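Arfgap-like finger domain containing protein (PDB 2OWA) probably acts as a GTPase-activating protein for the small GTPase Arf, through the zinc-finger ArfGap domain that this chain contains. Local coordinates at residues A[36-49]-A[56-68]. Residues are numbered along the deposited sequence; the frame is centred on the assembly and turned at random.
With ZN (zinc ion), chain C.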
# COMPACT_ATOMS: atom_id res chain seq x y z
N ASN A 36 -1.57 8.35 6.15
CA ASN A 36 -0.49 7.91 5.24
C ASN A 36 0.87 8.56 5.51
O ASN A 36 1.82 8.35 4.75
CB ASN A 36 -0.87 8.10 3.78
CG ASN A 36 -2.00 7.18 3.32
OD1 ASN A 36 -2.21 6.09 3.86
ND2 ASN A 36 -2.71 7.61 2.28
N ARG A 37 0.95 9.34 6.58
CA ARG A 37 2.16 10.14 6.89
C ARG A 37 3.11 9.48 7.89
O ARG A 37 4.15 10.00 8.26
CB ARG A 37 1.74 11.54 7.33
CG ARG A 37 1.01 12.29 6.21
CD ARG A 37 0.98 13.75 6.48
NE ARG A 37 2.22 14.44 6.11
CZ ARG A 37 2.42 15.74 6.30
NH1 ARG A 37 1.45 16.47 6.86
NH2 ARG A 37 3.57 16.31 5.95
N THR A 38 2.75 8.27 8.27
CA THR A 38 3.61 7.44 9.06
C THR A 38 3.63 6.02 8.43
O THR A 38 2.62 5.57 7.93
CB THR A 38 3.09 7.46 10.50
OG1 THR A 38 3.88 6.61 11.31
CG2 THR A 38 1.66 7.00 10.56
N CYS A 39 4.77 5.34 8.44
CA CYS A 39 4.87 4.01 7.81
C CYS A 39 3.89 3.03 8.46
O CYS A 39 3.74 3.02 9.68
CB CYS A 39 6.29 3.48 7.95
SG CYS A 39 6.55 1.74 7.63
N PHE A 40 3.24 2.21 7.65
CA PHE A 40 2.26 1.25 8.17
C PHE A 40 2.89 0.26 9.17
O PHE A 40 2.22 -0.17 10.12
CB PHE A 40 1.57 0.47 7.02
CG PHE A 40 0.40 -0.36 7.47
CD1 PHE A 40 -0.82 0.24 7.80
CD2 PHE A 40 0.50 -1.74 7.54
CE1 PHE A 40 -1.92 -0.53 8.24
CE2 PHE A 40 -0.62 -2.52 7.98
CZ PHE A 40 -1.82 -1.88 8.32
N ASP A 41 4.15 -0.12 8.94
CA ASP A 41 4.80 -1.12 9.81
C ASP A 41 5.50 -0.54 11.05
O ASP A 41 5.38 -1.10 12.15
CB ASP A 41 5.83 -1.94 9.03
CG ASP A 41 5.20 -2.80 7.94
OD1 ASP A 41 3.98 -2.65 7.70
OD2 ASP A 41 5.95 -3.62 7.35
N CYS A 42 6.23 0.57 10.89
CA CYS A 42 7.07 1.05 11.97
C CYS A 42 6.86 2.50 12.40
O CYS A 42 7.56 3.00 13.28
CB CYS A 42 8.54 0.86 11.62
SG CYS A 42 9.19 2.15 10.56
N GLU A 43 5.93 3.19 11.74
CA GLU A 43 5.62 4.58 12.06
C GLU A 43 6.72 5.67 11.77
O GLU A 43 6.55 6.83 12.15
CB GLU A 43 5.01 4.71 13.48
CG GLU A 43 3.84 3.71 13.73
CD GLU A 43 3.09 3.92 15.04
OE1 GLU A 43 3.73 3.96 16.12
OE2 GLU A 43 1.84 4.04 15.00
N SER A 44 7.82 5.27 11.12
CA SER A 44 8.78 6.20 10.49
C SER A 44 7.98 7.17 9.65
O SER A 44 7.02 6.80 9.01
CB SER A 44 9.79 5.42 9.62
OG SER A 44 10.50 6.26 8.70
N ARG A 45 8.38 8.44 9.66
CA ARG A 45 7.54 9.51 9.14
C ARG A 45 7.69 9.72 7.64
O ARG A 45 8.73 9.42 7.09
CB ARG A 45 7.77 10.78 9.98
CG ARG A 45 7.37 10.52 11.44
CD ARG A 45 8.46 10.89 12.47
NE ARG A 45 8.31 12.28 12.88
CZ ARG A 45 8.02 12.71 14.11
NH1 ARG A 45 7.89 11.87 15.13
NH2 ARG A 45 7.87 14.01 14.30
N ASN A 46 6.64 10.18 6.97
CA ASN A 46 6.67 10.44 5.53
C ASN A 46 7.09 9.24 4.69
O ASN A 46 8.04 9.33 3.92
CB ASN A 46 7.58 11.66 5.21
CG ASN A 46 7.48 12.11 3.76
OD1 ASN A 46 6.43 11.93 3.10
ND2 ASN A 46 8.58 12.66 3.22
N PRO A 47 6.37 8.10 4.81
CA PRO A 47 6.81 6.96 4.01
C PRO A 47 6.46 7.18 2.52
O PRO A 47 5.42 7.78 2.19
CB PRO A 47 5.99 5.80 4.58
CG PRO A 47 4.69 6.47 5.00
CD PRO A 47 5.17 7.77 5.61
N THR A 48 7.33 6.73 1.62
CA THR A 48 7.12 6.98 0.20
C THR A 48 7.10 5.69 -0.60
O THR A 48 6.80 5.70 -1.78
CB THR A 48 8.18 7.96 -0.40
OG1 THR A 48 9.46 7.34 -0.32
CG2 THR A 48 8.20 9.26 0.39
N TRP A 49 7.42 4.57 0.04
CA TRP A 49 7.26 3.27 -0.58
C TRP A 49 5.85 2.76 -0.30
O TRP A 49 5.09 3.38 0.44
CB TRP A 49 8.33 2.27 -0.09
CG TRP A 49 9.65 2.60 -0.64
CD1 TRP A 49 10.46 3.64 -0.25
CD2 TRP A 49 10.33 1.95 -1.73
NE1 TRP A 49 11.58 3.68 -1.04
CE2 TRP A 49 11.55 2.64 -1.93
CE3 TRP A 49 10.02 0.85 -2.55
CZ2 TRP A 49 12.48 2.27 -2.91
CZ3 TRP A 49 10.97 0.47 -3.55
CH2 TRP A 49 12.18 1.19 -3.71
N VAL A 56 -0.97 -0.02 1.37
CA VAL A 56 -0.39 0.71 2.49
C VAL A 56 0.91 1.40 2.05
O VAL A 56 1.61 0.91 1.17
CB VAL A 56 -0.15 -0.19 3.73
CG1 VAL A 56 -1.53 -0.68 4.34
CG2 VAL A 56 0.74 -1.36 3.36
N PHE A 57 1.21 2.53 2.68
CA PHE A 57 2.52 3.21 2.53
C PHE A 57 3.48 2.83 3.64
O PHE A 57 3.10 2.80 4.82
CB PHE A 57 2.36 4.73 2.54
CG PHE A 57 1.62 5.24 1.37
CD1 PHE A 57 2.29 5.58 0.21
CD2 PHE A 57 0.22 5.36 1.42
CE1 PHE A 57 1.57 6.06 -0.92
CE2 PHE A 57 -0.50 5.83 0.34
CZ PHE A 57 0.17 6.20 -0.83
N ILE A 58 4.73 2.57 3.26
CA ILE A 58 5.77 2.03 4.16
C ILE A 58 7.11 2.73 3.87
O ILE A 58 7.27 3.25 2.79
CB ILE A 58 5.93 0.49 3.98
CG1 ILE A 58 6.19 0.10 2.49
CG2 ILE A 58 4.70 -0.27 4.62
CD1 ILE A 58 6.41 -1.40 2.28
N CYS A 59 8.06 2.71 4.81
CA CYS A 59 9.31 3.42 4.63
C CYS A 59 10.32 2.59 3.83
O CYS A 59 10.10 1.41 3.56
CB CYS A 59 9.90 3.86 5.99
SG CYS A 59 10.41 2.48 7.11
N LEU A 60 11.43 3.23 3.49
CA LEU A 60 12.50 2.61 2.73
C LEU A 60 13.07 1.39 3.44
O LEU A 60 13.47 0.42 2.79
CB LEU A 60 13.58 3.67 2.36
CG LEU A 60 14.27 4.56 3.43
CD1 LEU A 60 15.22 3.73 4.27
CD2 LEU A 60 15.04 5.75 2.81
N ASN A 61 13.09 1.42 4.78
CA ASN A 61 13.52 0.30 5.61
C ASN A 61 12.52 -0.86 5.49
O ASN A 61 12.89 -1.97 5.10
CB ASN A 61 13.65 0.76 7.07
CG ASN A 61 14.52 -0.17 7.91
OD1 ASN A 61 14.11 -1.29 8.28
ND2 ASN A 61 15.73 0.30 8.25
N CYS A 62 11.24 -0.60 5.76
CA CYS A 62 10.24 -1.67 5.72
C CYS A 62 10.02 -2.19 4.31
O CYS A 62 9.73 -3.37 4.15
CB CYS A 62 8.91 -1.23 6.38
SG CYS A 62 9.20 -0.88 8.12
N SER A 63 10.20 -1.33 3.30
CA SER A 63 10.13 -1.74 1.89
C SER A 63 11.11 -2.87 1.52
O SER A 63 10.73 -3.77 0.80
CB SER A 63 10.32 -0.55 0.96
OG SER A 63 11.62 0.01 1.11
N SER A 64 12.33 -2.81 2.05
CA SER A 64 13.31 -3.89 1.85
C SER A 64 12.83 -5.19 2.39
O SER A 64 12.88 -6.18 1.68
CB SER A 64 14.70 -3.57 2.45
OG SER A 64 15.28 -2.48 1.78
N ASP A 65 12.39 -5.21 3.65
CA ASP A 65 11.78 -6.42 4.23
C ASP A 65 10.66 -6.99 3.38
O ASP A 65 10.63 -8.20 3.14
CB ASP A 65 11.29 -6.19 5.66
CG ASP A 65 12.42 -5.74 6.61
OD1 ASP A 65 13.61 -6.07 6.39
OD2 ASP A 65 12.11 -4.99 7.56
N HIS A 66 9.72 -6.14 2.97
CA HIS A 66 8.64 -6.56 2.08
C HIS A 66 9.14 -7.13 0.75
O HIS A 66 8.55 -8.06 0.23
CB HIS A 66 7.69 -5.41 1.78
CG HIS A 66 6.74 -5.11 2.89
ND1 HIS A 66 5.38 -5.29 2.77
CD2 HIS A 66 6.96 -4.66 4.15
CE1 HIS A 66 4.79 -4.94 3.90
NE2 HIS A 66 5.73 -4.56 4.75
N ARG A 67 10.20 -6.55 0.20
CA ARG A 67 10.75 -6.98 -1.09
C ARG A 67 11.34 -8.41 -1.03
O ARG A 67 11.42 -9.09 -2.06
CB ARG A 67 11.79 -5.96 -1.62
CG ARG A 67 11.18 -4.68 -2.23
CD ARG A 67 12.23 -3.78 -2.95
NE ARG A 67 13.26 -3.24 -2.05
CZ ARG A 67 13.21 -2.06 -1.42
NH1 ARG A 67 12.19 -1.23 -1.56
NH2 ARG A 67 14.21 -1.69 -0.63
N LYS A 68 11.74 -8.84 0.16
CA LYS A 68 12.21 -10.22 0.38
C LYS A 68 11.09 -11.26 0.52
O LYS A 68 11.37 -12.44 0.57
CB LYS A 68 13.06 -10.31 1.65
CG LYS A 68 14.26 -9.39 1.72
CD LYS A 68 14.86 -9.53 3.13
CE LYS A 68 15.63 -8.28 3.54
NZ LYS A 68 16.62 -7.88 2.50
ZN ZN C . 8.81 1.31 8.36
O HOH W 1 10.44 6.33 2.93
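The thiolate of C39 is held by zinc and three N-H groups: C42 N and, weakly, D41 N within its own loop, and across the contact C59 N, also weakly, 3.3 Å from C39 SG. Such N-H groups would be expected to temper the negative charge that four cysteines bring to one metal. C42, C59 and C62 complete the site. C59 SG serves twice, since it also caps helix 60-67 by accepting from C62 N. Beside the metal, D41 OD2 meets H66 NE2 at 2.8 Å on the syn side of the carboxylate, in the imidazole plane but 23° out of the carboxylate plane. K117 forms a salt bridge with the same oxygen, while S74 holds H66 ND1, so the ring's rotation is fixed from both nitrogens. F40, whose ring swings opposite its own backbone N (chi1 -170°), lays one face against V56 CG1, 3.7 Å from the F40 ring centroid, and F40 N donates to F57 O at 2.9 Å. Farther along, I58 N donates to W49 O at 3.0 Å in an antiparallel pair, and R67 reaches over the indole of W49, its guanidinium plane tilted 56° to the ring, in a cation-pi contact whose exact placing is doubtful. Two CxxC pairs, one in a loop and one entering a helix, make this the Cys4 zinc finger characteristic of ArfGap domains.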